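Local structure of probable cell division protein WhiA (Thermotoga maritima, 3HYI) at residues A93-E97 with S98-I102; S30-L33 with G34-A38; F181-I185 with G186-K190; K259-S262 with L263-G267; E237-L241 with E242-E246. The protein probably binds DNA through a C-terminal helix-turn-helix domain and is thought to take part in cell division and chromosome segregation. All blocks are in the same frame, centred on the assembly; numbering follows the deposited sequence.

In the fold
The contacts form two groups on opposite sides of an elongated chain's centre. In chain order, contact 2 lies on helix 25-39, contact 1 spans the end of strand 88-94 and the next turn, contact 3 joins helices 175-184 and 189-201, contact 5 helices 207-238 and 246-257, and contact 4 starts helix 263-268. Centre to centre, contacts 1 and 2 are about 10 Å apart and touch, F99 on L32, M100 on L33 and I36; contact 3, in the second LAGLIDADG-like half, lies about 18 Å from contact 2; contacts 4 and 5, about 21 Å apart, share the HTH domain; about 98 Å separates contacts 1 and 5, consistent with a degenerate endonuclease core and a distant HTH domain.

Contact 1: A93-E97 with S98-I102; sequences AEYSE and SFMVI
F99 presents one face of its ring to S96 CB in the turn that follows the last strand of the first LAGLIDADG-like half, a CH-pi contact. S96 CB is 3.9 Å from the centroid of the F99 ring, 11° off the ring normal and so almost over its centre. The phenylalanine reaches this place because its CG is anti to the carbonyl carbon (chi1 -65°), which lays the ring back along the chain that precedes it. Y95 offers an edge instead: M100 CG lies near the ring plane at the hydroxyl end, 3.2 Å from Y95 OH and 3.8 Å from Y95 CE1, and the methionine chain bends at its next two torsions, toward L33 and I36 of helix 25-39. F99 also rests on L32 of that helix, M66 of helix 56-68 and I49 of strand 48-53, which makes it the buried side of an otherwise superficial bend. A serine in place of F99 would probably leave S96 CB without its ring partner and open a gap toward L32, M66 and I49. Two successive backbone bonds tighten the bend: F99 N donates to S96 O at 3.0 Å, and M100 N to E97 O at 3.1 Å, both donors well above the carbonyl plane. The two serine hydroxyls also meet, S96 OG lying 2.7 Å from S98 OG in a hydrogen bond that either could donate.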
loop_
_atom_site.group_PDB
_atom_site.type_symbol
_atom_site.label_atom_id
_atom_site.label_comp_id
_atom_site.label_asym_id
_atom_site.label_seq_id
_atom_site.Cartn_x
_atom_site.Cartn_y
_atom_site.Cartn_z
ATOM N N ALA A 93 25.390 16.800 21.613
ATOM C CA ALA A 93 24.752 17.554 22.685
ATOM C C ALA A 93 25.285 17.112 24.039
ATOM O O ALA A 93 25.893 16.048 24.167
ATOM C CB ALA A 93 23.247 17.372 22.628
ATOM N N GLU A 94 25.044 17.944 25.047
ATOM C CA GLU A 94 25.504 17.682 26.404
ATOM C C GLU A 94 24.611 16.641 27.068
ATOM O O GLU A 94 23.386 16.710 26.957
ATOM C CB GLU A 94 25.491 18.977 27.215
ATOM C CG GLU A 94 26.290 18.920 28.509
ATOM C CD GLU A 94 26.724 20.295 28.987
ATOM O OE1 GLU A 94 25.994 21.276 28.727
ATOM O OE2 GLU A 94 27.797 20.394 29.622
ATOM N N TYR A 95 25.228 15.675 27.747
ATOM C CA TYR A 95 24.480 14.662 28.483
ATOM C C TYR A 95 24.000 15.215 29.823
ATOM O O TYR A 95 24.734 15.918 30.524
ATOM C CB TYR A 95 25.314 13.398 28.723
ATOM C CG TYR A 95 24.588 12.390 29.590
ATOM C CD1 TYR A 95 23.512 11.665 29.086
ATOM C CD2 TYR A 95 24.950 12.189 30.922
ATOM C CE1 TYR A 95 22.827 10.754 29.871
ATOM C CE2 TYR A 95 24.269 11.274 31.721
ATOM C CZ TYR A 95 23.206 10.561 31.183
ATOM O OH TYR A 95 22.516 9.653 31.951
ATOM N N SER A 96 22.760 14.881 30.163
ATOM C CA SER A 96 22.180 15.199 31.460
ATOM C C SER A 96 21.477 13.949 31.991
ATOM O O SER A 96 20.770 13.268 31.247
ATOM C CB SER A 96 21.195 16.363 31.320
ATOM O OG SER A 96 20.484 16.592 32.523
ATOM N N GLU A 97 21.670 13.649 33.274
ATOM C CA GLU A 97 21.101 12.436 33.877
ATOM C C GLU A 97 19.567 12.465 33.884
ATOM O O GLU A 97 18.919 11.417 33.891
ATOM C CB GLU A 97 21.636 12.230 35.299
ATOM C CG GLU A 97 23.162 12.178 35.379
ATOM C CD GLU A 97 23.684 11.663 36.708
ATOM O OE1 GLU A 97 22.915 11.625 37.692
ATOM O OE2 GLU A 97 24.877 11.296 36.763
ATOM N N SER A 98 19.001 13.670 33.877
ATOM C CA SER A 98 17.557 13.862 33.749
ATOM C C SER A 98 16.978 13.210 32.488
ATOM O O SER A 98 15.830 12.760 32.498
ATOM C CB SER A 98 17.222 15.356 33.754
ATOM O OG SER A 98 17.842 16.018 32.663
ATOM N N PHE A 99 17.768 13.161 31.414
ATOM C CA PHE A 99 17.352 12.515 30.161
ATOM C C PHE A 99 16.937 11.053 30.362
ATOM O O PHE A 99 16.004 10.575 29.710
ATOM C CB PHE A 99 18.474 12.535 29.107
ATOM C CG PHE A 99 18.869 13.910 28.611
ATOM C CD1 PHE A 99 19.993 14.045 27.805
ATOM C CD2 PHE A 99 18.142 15.058 28.931
ATOM C CE1 PHE A 99 20.389 15.284 27.323
ATOM C CE2 PHE A 99 18.537 16.305 28.451
ATOM C CZ PHE A 99 19.661 16.416 27.648
ATOM N N MET A 100 17.643 10.346 31.242
ATOM C CA MET A 100 17.462 8.900 31.418
ATOM C C MET A 100 16.503 8.509 32.548
ATOM O O MET A 100 16.289 7.320 32.787
ATOM C CB MET A 100 18.821 8.235 31.668
ATOM C CG MET A 100 19.867 8.483 30.582
ATOM S SD MET A 100 19.399 7.863 28.952
ATOM C CE MET A 100 18.559 9.275 28.264
ATOM N N VAL A 101 15.920 9.493 33.232
ATOM C CA VAL A 101 15.058 9.226 34.389
ATOM C C VAL A 101 13.617 8.857 33.998
ATOM O O VAL A 101 12.901 8.237 34.786
ATOM C CB VAL A 101 15.052 10.429 35.369
ATOM C CG1 VAL A 101 14.176 10.146 36.582
ATOM C CG2 VAL A 101 16.470 10.752 35.817
ATOM N N ILE A 102 13.197 9.222 32.788
ATOM C CA ILE A 102 11.815 8.979 32.343
ATOM C C ILE A 102 11.547 7.510 31.991
ATOM O O ILE A 102 12.390 6.836 31.395
ATOM C CB ILE A 102 11.422 9.894 31.137
ATOM C CG1 ILE A 102 10.503 11.032 31.595
ATOM C CG2 ILE A 102 10.684 9.111 30.054
ATOM C CD1 ILE A 102 11.182 12.067 32.464
#

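Contact 2: S30-L33 with G34-A38; sequences SELL and GFIKA
The F35 ring meets E31 by its edge, one helical turn along: E31 O lies near the ring plane, 3.4 Å from F35 CD2. The other flat group, the E31 carboxylate, runs alongside the ring with its plane only 22° from that of F35, and E31 OE1 comes to 4.0 Å from F35 CE2. Around the pair, L62 and L65 of helix 56-68 and F51 of strand 48-53 also touch F35. E31 O serves twice, since F35 N donates to it at 3.2 Å while the ring edge passes close by. One residue on, I36 keeps CG1 beside its own backbone N (chi1 -68°), which brings that branch to 3.3 Å from L32 O, with I36 CD1 4.2 Å from L32 CG. L32 O also accepts the N-H of I36, a bond in the carbonyl plane at 2.8 Å. With an alanine at I36, CG1 and CD1 would be gone, and a gap would probably open beside L32 CG and toward M100 and F51. L33 and K37 lie side by side, and K37 N donates to L33 O at 2.7 Å. The helix packs against helix 108-122, as the paired LAGLIDADG helices do. Among these apolar neighbours E31 is buried, yet OE1 pairs with R61 and OE2 with R116 in salt bridges, so the carboxylate is probably ionised.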
loop_
_atom_site.group_PDB
_atom_site.type_symbol
_atom_site.label_atom_id
_atom_site.label_comp_id
_atom_site.label_asym_id
_atom_site.label_seq_id
_atom_site.Cartn_x
_atom_site.Cartn_y
_atom_site.Cartn_z
ATOM N N SER A 30 10.758 12.387 27.229
ATOM C CA SER A 30 10.325 11.107 26.675
ATOM C C SER A 30 10.581 11.050 25.169
ATOM O O SER A 30 11.075 10.043 24.656
ATOM C CB SER A 30 8.842 10.857 26.973
ATOM O OG SER A 30 8.441 9.567 26.545
ATOM N N GLU A 31 10.255 12.130 24.463
ATOM C CA GLU A 31 10.538 12.201 23.024
ATOM C C GLU A 31 12.038 12.214 22.736
ATOM O O GLU A 31 12.486 11.599 21.768
ATOM C CB GLU A 31 9.877 13.420 22.380
ATOM C CG GLU A 31 10.139 13.517 20.879
ATOM C CD GLU A 31 9.412 14.658 20.216
ATOM O OE1 GLU A 31 9.709 14.929 19.036
ATOM O OE2 GLU A 31 8.553 15.290 20.866
ATOM N N LEU A 32 12.804 12.920 23.565
ATOM C CA LEU A 32 14.263 12.934 23.450
ATOM C C LEU A 32 14.834 11.530 23.642
ATOM O O LEU A 32 15.729 11.117 22.910
ATOM C CB LEU A 32 14.878 13.895 24.470
ATOM C CG LEU A 32 16.399 14.080 24.409
ATOM C CD1 LEU A 32 16.826 14.701 23.080
ATOM C CD2 LEU A 32 16.885 14.921 25.583
ATOM N N LEU A 33 14.302 10.799 24.620
ATOM C CA LEU A 33 14.710 9.415 24.862
ATOM C C LEU A 33 14.483 8.557 23.619
ATOM O O LEU A 33 15.284 7.672 23.321
ATOM C CB LEU A 33 13.953 8.825 26.058
ATOM C CG LEU A 33 14.432 7.452 26.543
ATOM C CD1 LEU A 33 15.810 7.561 27.191
ATOM C CD2 LEU A 33 13.423 6.840 27.508
ATOM N N GLY A 34 13.393 8.830 22.900
ATOM C CA GLY A 34 13.121 8.189 21.616
ATOM C C GLY A 34 14.234 8.428 20.612
ATOM O O GLY A 34 14.688 7.498 19.950
ATOM N N PHE A 35 14.665 9.684 20.504
ATOM C CA PHE A 35 15.833 10.052 19.693
ATOM C C PHE A 35 17.089 9.330 20.180
ATOM O O PHE A 35 17.843 8.775 19.377
ATOM C CB PHE A 35 16.084 11.565 19.751
ATOM C CG PHE A 35 15.304 12.367 18.741
ATOM C CD1 PHE A 35 15.867 12.693 17.513
ATOM C CD2 PHE A 35 14.030 12.834 19.034
ATOM C CE1 PHE A 35 15.159 13.451 16.579
ATOM C CE2 PHE A 35 13.316 13.594 18.108
ATOM C CZ PHE A 35 13.884 13.902 16.878
ATOM N N ILE A 36 17.306 9.350 21.496
ATOM C CA ILE A 36 18.478 8.718 22.110
ATOM C C ILE A 36 18.502 7.207 21.874
ATOM O O ILE A 36 19.523 6.661 21.454
ATOM C CB ILE A 36 18.546 8.987 23.631
ATOM C CG1 ILE A 36 18.824 10.467 23.909
ATOM C CG2 ILE A 36 19.631 8.131 24.285
ATOM C CD1 ILE A 36 18.801 10.825 25.382
ATOM N N LYS A 37 17.384 6.539 22.146
ATOM C CA LYS A 37 17.297 5.085 21.973
ATOM C C LYS A 37 17.491 4.660 20.515
ATOM O O LYS A 37 18.161 3.663 20.238
ATOM C CB LYS A 37 15.956 4.552 22.488
ATOM C CG LYS A 37 15.778 4.591 24.008
ATOM C CD LYS A 37 16.868 3.824 24.738
ATOM C CE LYS A 37 16.446 3.477 26.158
ATOM N NZ LYS A 37 17.602 3.034 26.994
ATOM N N ALA A 38 16.909 5.420 19.590
ATOM C CA ALA A 38 16.968 5.086 18.166
ATOM C C ALA A 38 18.309 5.444 17.519
ATOM O O ALA A 38 18.898 4.622 16.814
ATOM C CB ALA A 38 15.825 5.765 17.415
#

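Contact 3: F181-I185 with G186-K190; sequences FLEAI and GVQRK
L182 and V187 are brought together by two matching torsions: L182 CG sits beside its own backbone N (chi1 -70°), and V187 likewise swings CG2 next to its N while CG1 points the opposite way (chi1 180°). The two side chains then run alongside each other in the same direction, with V187 CG2 4.0 Å from both CB and CD2 of L182. I13 of helix 9-16 touches both. At the next step the chain leaves the helix. G186 has a positive phi of 110°, an angle at which a CB would run into the carbonyl oxygen of I185. Two bonds reach back into the last helical turn: V187 N donates to L182 O at 3.0 Å, and G186 N donates to E183 O at 3.1 Å, the latter donor standing far above the carbonyl plane. G186 N also makes a weak bond to L182 O. A single water then stitches the polar side. It donates to E183 O and V187 O, 2.8 Å from each, and accepts from Q188 NE2, which ties the amide end of Q188 back to the last helical turn. Further along, E16 takes the backbone N-H groups of Q188 and K190, and R116 binds I185 O. The paired bonds, the glycine and the apolar L182-V187 contact together make a Schellman motif, here ending helix 175-184 just before helix 189-201 begins.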
loop_
_atom_site.group_PDB
_atom_site.type_symbol
_atom_site.label_atom_id
_atom_site.label_comp_id
_atom_site.label_asym_id
_atom_site.label_seq_id
_atom_site.Cartn_x
_atom_site.Cartn_y
_atom_site.Cartn_z
ATOM N N PHE A 181 -1.471 5.529 14.157
ATOM C CA PHE A 181 -0.115 5.829 14.593
ATOM C C PHE A 181 0.264 7.265 14.251
ATOM O O PHE A 181 0.726 8.018 15.114
ATOM C CB PHE A 181 0.869 4.861 13.927
ATOM C CG PHE A 181 2.294 5.041 14.366
ATOM C CD1 PHE A 181 2.806 4.301 15.426
ATOM C CD2 PHE A 181 3.128 5.943 13.714
ATOM C CE1 PHE A 181 4.124 4.465 15.833
ATOM C CE2 PHE A 181 4.446 6.112 14.117
ATOM C CZ PHE A 181 4.946 5.370 15.176
ATOM N N LEU A 182 0.057 7.639 12.991
ATOM C CA LEU A 182 0.433 8.968 12.513
ATOM C C LEU A 182 -0.350 10.076 13.209
ATOM O O LEU A 182 0.225 11.095 13.589
ATOM C CB LEU A 182 0.257 9.070 10.993
ATOM C CG LEU A 182 1.248 8.252 10.156
ATOM C CD1 LEU A 182 0.872 8.328 8.689
ATOM C CD2 LEU A 182 2.681 8.722 10.367
ATOM N N GLU A 183 -1.655 9.877 13.375
ATOM C CA GLU A 183 -2.490 10.860 14.060
ATOM C C GLU A 183 -2.136 10.973 15.545
ATOM O O GLU A 183 -2.129 12.070 16.097
ATOM C CB GLU A 183 -3.974 10.530 13.902
ATOM C CG GLU A 183 -4.880 11.619 14.468
ATOM C CD GLU A 183 -6.319 11.507 14.016
ATOM O OE1 GLU A 183 -6.658 10.552 13.282
ATOM O OE2 GLU A 183 -7.119 12.380 14.407
ATOM N N ALA A 184 -1.844 9.839 16.177
ATOM C CA ALA A 184 -1.423 9.818 17.579
ATOM C C ALA A 184 -0.198 10.707 17.816
ATOM O O ALA A 184 -0.162 11.466 18.784
ATOM C CB ALA A 184 -1.137 8.386 18.027
ATOM N N ILE A 185 0.787 10.626 16.921
ATOM C CA ILE A 185 2.028 11.407 17.058
ATOM C C ILE A 185 1.936 12.844 16.511
ATOM O O ILE A 185 2.896 13.609 16.614
ATOM C CB ILE A 185 3.261 10.661 16.462
ATOM C CG1 ILE A 185 3.163 10.516 14.936
ATOM C CG2 ILE A 185 3.416 9.287 17.125
ATOM C CD1 ILE A 185 4.356 9.813 14.316
ATOM N N GLY A 186 0.789 13.211 15.939
ATOM C CA GLY A 186 0.500 14.614 15.615
ATOM C C GLY A 186 0.480 15.009 14.147
ATOM O O GLY A 186 0.458 16.199 13.834
ATOM N N VAL A 187 0.481 14.031 13.243
ATOM C CA VAL A 187 0.310 14.317 11.814
ATOM C C VAL A 187 -1.144 14.734 11.575
ATOM O O VAL A 187 -2.055 14.178 12.189
ATOM C CB VAL A 187 0.661 13.097 10.929
ATOM C CG1 VAL A 187 0.461 13.424 9.452
ATOM C CG2 VAL A 187 2.093 12.645 11.179
ATOM N N GLN A 188 -1.349 15.720 10.700
ATOM C CA GLN A 188 -2.684 16.275 10.454
ATOM C C GLN A 188 -3.034 16.373 8.969
ATOM O O GLN A 188 -3.934 15.672 8.502
ATOM C CB GLN A 188 -2.830 17.642 11.136
ATOM C CG GLN A 188 -3.115 17.554 12.635
ATOM C CD GLN A 188 -4.497 16.990 12.939
ATOM O OE1 GLN A 188 -5.511 17.516 12.476
ATOM N NE2 GLN A 188 -4.541 15.915 13.722
ATOM N N ARG A 189 -2.328 17.229 8.229
ATOM C CA ARG A 189 -2.656 17.472 6.819
ATOM C C ARG A 189 -2.569 16.205 5.983
ATOM O O ARG A 189 -3.429 15.949 5.139
ATOM C CB ARG A 189 -1.731 18.526 6.207
ATOM C CG ARG A 189 -1.799 19.891 6.878
ATOM N N LYS A 190 -1.533 15.408 6.230
ATOM C CA LYS A 190 -1.261 14.239 5.397
ATOM C C LYS A 190 -2.213 13.067 5.619
ATOM O O LYS A 190 -2.270 12.164 4.788
ATOM C CB LYS A 190 0.197 13.783 5.546
ATOM C CG LYS A 190 1.137 14.499 4.576
ATOM C CD LYS A 190 2.014 13.525 3.795
ATOM C CE LYS A 190 2.315 14.032 2.393
ATOM N NZ LYS A 190 2.541 15.512 2.332
HETATM O O HOH W 1 -2.820 14.458 14.892
#

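Contact 4: K259-S262 with L263-G267; sequences KELS and LRELG
S262 is extended, with psi 160°, and from it the chain winds directly into helix 263-268, where L266 N donates to S262 O at 2.9 Å. That bond is nearly straight at hydrogen (172°) and runs almost along the C=O axis. The serine side chain adds a second, weaker grip. Its OG is wedged between the backbone N and the carbonyl carbon (chi1 63°), which turns it toward the N-H groups of the first helical turn, and there it accepts from E265 N at 3.3 Å. E265 CB lies 3.6 Å from the same OG and R264 CB 3.8 Å from it, so the hydroxyl nestles between the starts of two side chains whose charged ends lead elsewhere. L261 and L266 meet as a hydrophobic staple, the residue before the N-cap packing on the fourth residue of the helix. L261 CD1 is 4.1 Å from L266 CD2, the two side chains meeting at a slant, and L261 CB is 4.2 Å from E265 CB. Beyond the staple, L266 continues onto V254 of helix 246-257 and I277 of helix 274-288, a helix that L263 also touches, while R255 binds L261 O. An N-cap serine with a hydrophobic staple thus begins helix 263-268, which packs on helix 274-288 within the predicted helix-turn-helix motif of the C-terminal DNA-binding domain.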
loop_
_atom_site.group_PDB
_atom_site.type_symbol
_atom_site.label_atom_id
_atom_site.label_comp_id
_atom_site.label_asym_id
_atom_site.label_seq_id
_atom_site.Cartn_x
_atom_site.Cartn_y
_atom_site.Cartn_z
ATOM N N LYS A 259 -23.819 -27.210 -30.579
ATOM C CA LYS A 259 -24.547 -25.950 -30.386
ATOM C C LYS A 259 -24.358 -25.297 -29.022
ATOM O O LYS A 259 -24.729 -24.138 -28.845
ATOM C CB LYS A 259 -26.042 -26.149 -30.615
ATOM C CG LYS A 259 -26.371 -27.012 -31.806
ATOM C CD LYS A 259 -27.698 -26.620 -32.418
ATOM C CE LYS A 259 -28.463 -27.833 -32.893
ATOM N NZ LYS A 259 -29.554 -27.452 -33.822
ATOM N N GLU A 260 -23.795 -26.032 -28.069
ATOM C CA GLU A 260 -23.630 -25.527 -26.708
ATOM C C GLU A 260 -22.189 -25.124 -26.381
ATOM O O GLU A 260 -21.909 -24.660 -25.272
ATOM C CB GLU A 260 -24.154 -26.560 -25.704
ATOM C CG GLU A 260 -25.667 -26.474 -25.527
ATOM C CD GLU A 260 -26.255 -27.646 -24.764
ATOM O OE1 GLU A 260 -25.517 -28.307 -23.997
ATOM O OE2 GLU A 260 -27.468 -27.902 -24.926
ATOM N N LEU A 261 -21.283 -25.280 -27.346
ATOM C CA LEU A 261 -19.882 -24.920 -27.135
ATOM C C LEU A 261 -19.645 -23.428 -27.312
ATOM O O LEU A 261 -20.315 -22.765 -28.099
ATOM C CB LEU A 261 -18.970 -25.677 -28.102
ATOM C CG LEU A 261 -18.975 -27.202 -28.018
ATOM C CD1 LEU A 261 -17.912 -27.769 -28.946
ATOM C CD2 LEU A 261 -18.735 -27.686 -26.592
ATOM N N SER A 262 -18.674 -22.911 -26.572
ATOM C CA SER A 262 -18.204 -21.550 -26.763
ATOM C C SER A 262 -17.469 -21.448 -28.098
ATOM O O SER A 262 -17.024 -22.459 -28.651
ATOM C CB SER A 262 -17.257 -21.162 -25.630
ATOM O OG SER A 262 -16.104 -21.985 -25.642
ATOM N N LEU A 263 -17.336 -20.226 -28.605
ATOM C CA LEU A 263 -16.617 -19.985 -29.858
ATOM C C LEU A 263 -15.166 -20.467 -29.778
ATOM O O LEU A 263 -14.631 -20.994 -30.750
ATOM C CB LEU A 263 -16.652 -18.498 -30.222
ATOM C CG LEU A 263 -18.027 -17.910 -30.554
ATOM C CD1 LEU A 263 -17.936 -16.399 -30.705
ATOM C CD2 LEU A 263 -18.598 -18.547 -31.810
ATOM N N ARG A 264 -14.545 -20.280 -28.614
ATOM C CA ARG A 264 -13.191 -20.775 -28.351
ATOM C C ARG A 264 -13.100 -22.281 -28.591
ATOM O O ARG A 264 -12.194 -22.754 -29.277
ATOM C CB ARG A 264 -12.798 -20.470 -26.903
ATOM C CG ARG A 264 -11.378 -20.903 -26.504
ATOM C CD ARG A 264 -10.406 -19.741 -26.553
ATOM N NE ARG A 264 -10.797 -18.687 -25.617
ATOM C CZ ARG A 264 -10.332 -17.438 -25.628
ATOM N NH1 ARG A 264 -9.436 -17.046 -26.529
ATOM N NH2 ARG A 264 -10.773 -16.569 -24.726
ATOM N N GLU A 265 -14.047 -23.021 -28.021
ATOM C CA GLU A 265 -14.043 -24.478 -28.108
ATOM C C GLU A 265 -14.413 -24.973 -29.511
ATOM O O GLU A 265 -13.851 -25.956 -29.989
ATOM C CB GLU A 265 -14.973 -25.080 -27.043
ATOM C CG GLU A 265 -14.546 -26.456 -26.535
ATOM C CD GLU A 265 -13.144 -26.469 -25.937
ATOM O OE1 GLU A 265 -12.646 -25.398 -25.520
ATOM O OE2 GLU A 265 -12.535 -27.558 -25.881
ATOM N N LEU A 266 -15.352 -24.291 -30.165
ATOM C CA LEU A 266 -15.638 -24.542 -31.580
ATOM C C LEU A 266 -14.392 -24.341 -32.441
ATOM O O LEU A 266 -14.139 -25.109 -33.372
ATOM C CB LEU A 266 -16.734 -23.606 -32.098
ATOM C CG LEU A 266 -18.205 -23.947 -31.884
ATOM C CD1 LEU A 266 -19.042 -22.986 -32.717
ATOM C CD2 LEU A 266 -18.514 -25.391 -32.259
ATOM N N GLY A 267 -13.637 -23.287 -32.139
ATOM C CA GLY A 267 -12.405 -22.979 -32.859
ATOM C C GLY A 267 -11.365 -24.075 -32.741
ATOM O O GLY A 267 -10.740 -24.453 -33.729
#

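Contact 5: E237-L241 with E242-E246; sequences ENMGL and ENLPE
A glycine and a short 3-10 turn link the long helix 207-238 to helix 246-257 in the C-terminal HTH domain, and here N243 folds back on M239. The amide of N243 does the gripping: ND2 donates to M239 O, modelled at 2.5 Å, a length too short to be trusted, in a bond nearly straight at hydrogen (168°) and lying in the plane of the amide. M239 returns the contact by another route. Its chain runs forward with CG between the backbone N and the carbonyl carbon (chi1 63°) and bends at the sulfur, so that the end methyl CE arrives 3.9 Å from N243 CB and 4.1 Å from L244 CD2. G240, next after M239, takes a positive phi of 87°, at which a CB would press against both the carbonyl oxygen before it and the side chain of E242. That carboxylate curls back over the glycine, E242 CD lying 3.9 Å from G240 CA. The backbone of the turn is held by two bonds in succession: N243 N donates to G240 O at 3.1 Å, followed by L244 N to L241 O at 3.0 Å, each donor standing above the plane of its carbonyl. The two leucines point the same way, toward helices 207-238 and 246-257, where both touch I235 and A252. Side by side there, L241 CD2 and L244 CD1 stand 3.9 Å apart.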
loop_
_atom_site.group_PDB
_atom_site.type_symbol
_atom_site.label_atom_id
_atom_site.label_comp_id
_atom_site.label_asym_id
_atom_site.label_seq_id
_atom_site.Cartn_x
_atom_site.Cartn_y
_atom_site.Cartn_z
ATOM N N GLU A 237 -31.317 -24.917 -45.554
ATOM C CA GLU A 237 -32.625 -25.067 -46.188
ATOM C C GLU A 237 -32.648 -24.538 -47.625
ATOM O O GLU A 237 -33.198 -25.191 -48.515
ATOM C CB GLU A 237 -33.694 -24.346 -45.356
ATOM C CG GLU A 237 -35.100 -24.439 -45.928
ATOM N N ASN A 238 -32.035 -23.373 -47.846
ATOM C CA ASN A 238 -32.207 -22.620 -49.099
ATOM C C ASN A 238 -31.143 -22.838 -50.182
ATOM O O ASN A 238 -31.465 -22.784 -51.368
ATOM C CB ASN A 238 -32.333 -21.126 -48.789
ATOM C CG ASN A 238 -33.649 -20.786 -48.112
ATOM O OD1 ASN A 238 -34.679 -20.657 -48.770
ATOM N ND2 ASN A 238 -33.623 -20.648 -46.792
ATOM N N MET A 239 -29.888 -23.052 -49.787
ATOM C CA MET A 239 -28.804 -23.305 -50.756
ATOM C C MET A 239 -27.944 -24.540 -50.463
ATOM O O MET A 239 -27.243 -25.022 -51.350
ATOM C CB MET A 239 -27.894 -22.075 -50.885
ATOM C CG MET A 239 -27.157 -21.674 -49.616
ATOM S SD MET A 239 -25.953 -20.353 -49.905
ATOM C CE MET A 239 -24.542 -21.303 -50.456
ATOM N N GLY A 240 -27.992 -25.043 -49.233
ATOM C CA GLY A 240 -27.163 -26.172 -48.826
ATOM C C GLY A 240 -25.802 -25.711 -48.343
ATOM O O GLY A 240 -25.161 -24.864 -48.971
ATOM N N LEU A 241 -25.359 -26.283 -47.226
ATOM C CA LEU A 241 -24.071 -25.936 -46.622
ATOM C C LEU A 241 -22.903 -26.404 -47.477
ATOM O O LEU A 241 -21.835 -25.794 -47.462
ATOM C CB LEU A 241 -23.947 -26.554 -45.229
ATOM C CG LEU A 241 -25.024 -26.160 -44.221
ATOM C CD1 LEU A 241 -24.751 -26.844 -42.896
ATOM C CD2 LEU A 241 -25.079 -24.643 -44.050
ATOM N N GLU A 242 -23.114 -27.490 -48.216
ATOM C CA GLU A 242 -22.126 -27.981 -49.179
ATOM C C GLU A 242 -21.780 -26.940 -50.246
ATOM O O GLU A 242 -20.738 -27.039 -50.896
ATOM C CB GLU A 242 -22.599 -29.283 -49.848
ATOM C CG GLU A 242 -23.918 -29.188 -50.630
ATOM C CD GLU A 242 -25.152 -29.430 -49.771
ATOM O OE1 GLU A 242 -25.104 -29.167 -48.550
ATOM O OE2 GLU A 242 -26.175 -29.883 -50.325
ATOM N N ASN A 243 -22.655 -25.949 -50.420
ATOM C CA ASN A 243 -22.457 -24.898 -51.411
ATOM C C ASN A 243 -21.950 -23.580 -50.814
ATOM O O ASN A 243 -22.007 -22.531 -51.462
ATOM C CB ASN A 243 -23.756 -24.693 -52.190
ATOM C CG ASN A 243 -24.238 -25.977 -52.848
ATOM O OD1 ASN A 243 -23.472 -26.661 -53.528
ATOM N ND2 ASN A 243 -25.506 -26.316 -52.644
ATOM N N LEU A 244 -21.446 -23.645 -49.582
ATOM C CA LEU A 244 -20.678 -22.548 -49.003
ATOM C C LEU A 244 -19.214 -22.718 -49.390
ATOM O O LEU A 244 -18.787 -23.831 -49.710
ATOM C CB LEU A 244 -20.792 -22.546 -47.475
ATOM C CG LEU A 244 -22.121 -22.078 -46.881
ATOM C CD1 LEU A 244 -22.171 -22.387 -45.396
ATOM C CD2 LEU A 244 -22.326 -20.591 -47.128
ATOM N N PRO A 245 -18.435 -21.619 -49.359
ATOM C CA PRO A 245 -16.981 -21.755 -49.452
ATOM C C PRO A 245 -16.464 -22.732 -48.395
ATOM O O PRO A 245 -16.927 -22.700 -47.250
ATOM C CB PRO A 245 -16.472 -20.339 -49.170
ATOM C CG PRO A 245 -17.604 -19.445 -49.534
ATOM C CD PRO A 245 -18.855 -20.211 -49.247
ATOM N N GLU A 246 -15.516 -23.582 -48.786
ATOM C CA GLU A 246 -15.039 -24.684 -47.943
ATOM C C GLU A 246 -14.863 -24.311 -46.470
ATOM O O GLU A 246 -15.319 -25.037 -45.588
ATOM C CB GLU A 246 -13.720 -25.236 -48.489
#